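Local coordinates for tight junction protein ZO-3 (Homo sapiens, PDB 3KFV), which serves as a MAGUK-family scaffold linking tight-junction membrane proteins such as claudins and occludin to the actin cytoskeleton, represented here by its SH3 and guanylate kinase-like domains, at residues M159-A164 with T278-L283. Residues are numbered along the deposited sequence; the frame is centred on the assembly and turned at random.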
loop_
_atom_site.group_PDB
_atom_site.type_symbol
_atom_site.label_atom_id
_atom_site.label_comp_id
_atom_site.label_asym_id
_atom_site.label_seq_id
_atom_site.Cartn_x
_atom_site.Cartn_y
_atom_site.Cartn_z
HETATM N N MSE A 159 14.129 -6.903 7.808
HETATM C CA MSE A 159 13.997 -7.961 6.808
HETATM C C MSE A 159 14.960 -9.134 7.024
HETATM O O MSE A 159 14.617 -10.285 6.739
HETATM C CB MSE A 159 14.162 -7.392 5.394
HETATM C CG MSE A 159 13.025 -6.482 4.954
HETATM SE SE MSE A 159 13.396 -5.574 3.250
HETATM C CE MSE A 159 13.187 -7.089 2.051
ATOM N N GLN A 160 16.159 -8.844 7.519
ATOM C CA GLN A 160 17.135 -9.892 7.781
ATOM C C GLN A 160 16.684 -10.740 8.961
ATOM O O GLN A 160 16.720 -11.967 8.903
ATOM C CB GLN A 160 18.523 -9.303 8.047
ATOM N N LYS A 161 16.247 -10.078 10.026
ATOM C CA LYS A 161 15.804 -10.781 11.223
ATOM C C LYS A 161 14.597 -11.677 10.956
ATOM O O LYS A 161 14.485 -12.765 11.531
ATOM C CB LYS A 161 15.494 -9.796 12.353
ATOM C CG LYS A 161 16.722 -9.204 13.025
ATOM C CD LYS A 161 16.423 -8.835 14.473
ATOM C CE LYS A 161 17.689 -8.431 15.219
ATOM N NZ LYS A 161 18.741 -9.480 15.123
ATOM N N LEU A 162 13.701 -11.221 10.083
ATOM C CA LEU A 162 12.496 -11.983 9.760
ATOM C C LEU A 162 12.802 -13.285 9.033
ATOM O O LEU A 162 12.300 -14.349 9.402
ATOM C CB LEU A 162 11.539 -11.148 8.916
ATOM C CG LEU A 162 10.745 -10.095 9.677
ATOM C CD1 LEU A 162 9.960 -9.227 8.706
ATOM C CD2 LEU A 162 9.838 -10.757 10.702
ATOM N N THR A 163 13.615 -13.195 7.988
ATOM C CA THR A 163 13.955 -14.376 7.204
ATOM C C THR A 163 14.899 -15.303 7.965
ATOM O O THR A 163 14.881 -16.519 7.772
ATOM C CB THR A 163 14.577 -13.997 5.847
ATOM O OG1 THR A 163 15.565 -12.978 6.044
ATOM C CG2 THR A 163 13.513 -13.468 4.911
ATOM N N ALA A 164 15.721 -14.723 8.832
ATOM C CA ALA A 164 16.682 -15.495 9.601
ATOM C C ALA A 164 15.958 -16.307 10.663
ATOM O O ALA A 164 16.358 -17.422 10.997
ATOM C CB ALA A 164 17.698 -14.573 10.242
ATOM N N THR A 278 11.452 -4.637 21.244
ATOM C CA THR A 278 10.038 -4.290 21.283
ATOM C C THR A 278 9.448 -3.979 19.899
ATOM O O THR A 278 8.439 -4.572 19.512
ATOM C CB THR A 278 9.757 -3.164 22.311
ATOM O OG1 THR A 278 9.850 -3.707 23.636
ATOM C CG2 THR A 278 8.368 -2.583 22.119
ATOM N N TRP A 279 10.075 -3.075 19.150
ATOM C CA TRP A 279 9.564 -2.718 17.822
ATOM C C TRP A 279 9.492 -3.928 16.899
ATOM O O TRP A 279 8.606 -4.023 16.052
ATOM C CB TRP A 279 10.410 -1.622 17.174
ATOM C CG TRP A 279 11.821 -2.030 16.849
ATOM C CD1 TRP A 279 12.932 -1.806 17.608
ATOM C CD2 TRP A 279 12.272 -2.722 15.675
ATOM N NE1 TRP A 279 14.046 -2.314 16.983
ATOM C CE2 TRP A 279 13.669 -2.880 15.793
ATOM C CE3 TRP A 279 11.632 -3.222 14.535
ATOM C CZ2 TRP A 279 14.437 -3.518 14.815
ATOM C CZ3 TRP A 279 12.399 -3.857 13.563
ATOM C CH2 TRP A 279 13.785 -3.999 13.712
ATOM N N TYR A 280 10.438 -4.846 17.071
ATOM C CA TYR A 280 10.484 -6.066 16.285
ATOM C C TYR A 280 9.344 -7.001 16.678
ATOM O O TYR A 280 8.764 -7.675 15.827
ATOM C CB TYR A 280 11.828 -6.764 16.477
ATOM C CG TYR A 280 11.986 -8.002 15.630
ATOM C CD1 TYR A 280 12.183 -7.904 14.259
ATOM C CD2 TYR A 280 11.938 -9.272 16.198
ATOM C CE1 TYR A 280 12.326 -9.031 13.477
ATOM C CE2 TYR A 280 12.077 -10.404 15.426
ATOM C CZ TYR A 280 12.272 -10.278 14.065
ATOM O OH TYR A 280 12.411 -11.402 13.280
ATOM N N GLN A 281 9.034 -7.039 17.973
ATOM C CA GLN A 281 7.913 -7.827 18.480
ATOM C C GLN A 281 6.587 -7.318 17.914
ATOM O O GLN A 281 5.828 -8.076 17.298
ATOM C CB GLN A 281 7.877 -7.792 20.010
ATOM C CG GLN A 281 9.054 -8.494 20.686
ATOM C CD GLN A 281 9.069 -9.995 20.440
ATOM O OE1 GLN A 281 9.958 -10.515 19.763
ATOM N NE2 GLN A 281 8.083 -10.695 20.986
ATOM N N GLU A 282 6.313 -6.033 18.127
ATOM C CA GLU A 282 5.133 -5.396 17.552
ATOM C C GLU A 282 5.063 -5.625 16.047
ATOM O O GLU A 282 3.991 -5.884 15.501
ATOM C CB GLU A 282 5.107 -3.903 17.886
ATOM C CG GLU A 282 4.286 -3.589 19.136
ATOM C CD GLU A 282 4.706 -2.299 19.843
ATOM O OE1 GLU A 282 4.860 -1.251 19.173
ATOM O OE2 GLU A 282 4.860 -2.337 21.086
ATOM N N LEU A 283 6.208 -5.547 15.376
ATOM C CA LEU A 283 6.238 -5.800 13.942
ATOM C C LEU A 283 5.615 -7.151 13.644
ATOM O O LEU A 283 4.639 -7.237 12.906
ATOM C CB LEU A 283 7.666 -5.742 13.397
ATOM C CG LEU A 283 7.866 -6.103 11.919
ATOM C CD1 LEU A 283 6.920 -5.330 11.007
ATOM C CD2 LEU A 283 9.311 -5.885 11.494
#
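The Tyr280 ring reaches across to helix 155-165 and lies against the start of the Lys161 side chain, whose CB meets ring atom CE1 at 3.4 Å. Farther along the same chain, Lys161 CD rests over one face of the ring, displaced toward its rim. Leu162 comes in obliquely, its CD2 4.1 Å from Tyr280 CE1, and runs alongside the tyrosine pointing the other way. A chi1 of -177° swings the ring off its own helix, CG opposite the backbone N, and brings the hydroxyl beside the Lys161 backbone, where it hydrogen-bonds Glu165, one residue beyond the segment. An alanine in place of Tyr280 is likely to open a gap between the helices and leave Glu165 without its hydroxyl partner. Leu283 CD2 adds a looser apolar contact, 4.4 Å from Leu162 CD1. The short axes stay 11.7 Å apart at -60°, a spacing bridged by side chains. Within the guanylate kinase-like domain, Leu162 continues onto Phe170 and Leu202 of strands 170-172 and 200-203, whereas Trp279, beside Tyr280, packs on strand 268-272 and helix 230-240, so the helix pair connects side chains that pack on the two outermost strands of the parallel sheet, 170-172 and 268-272.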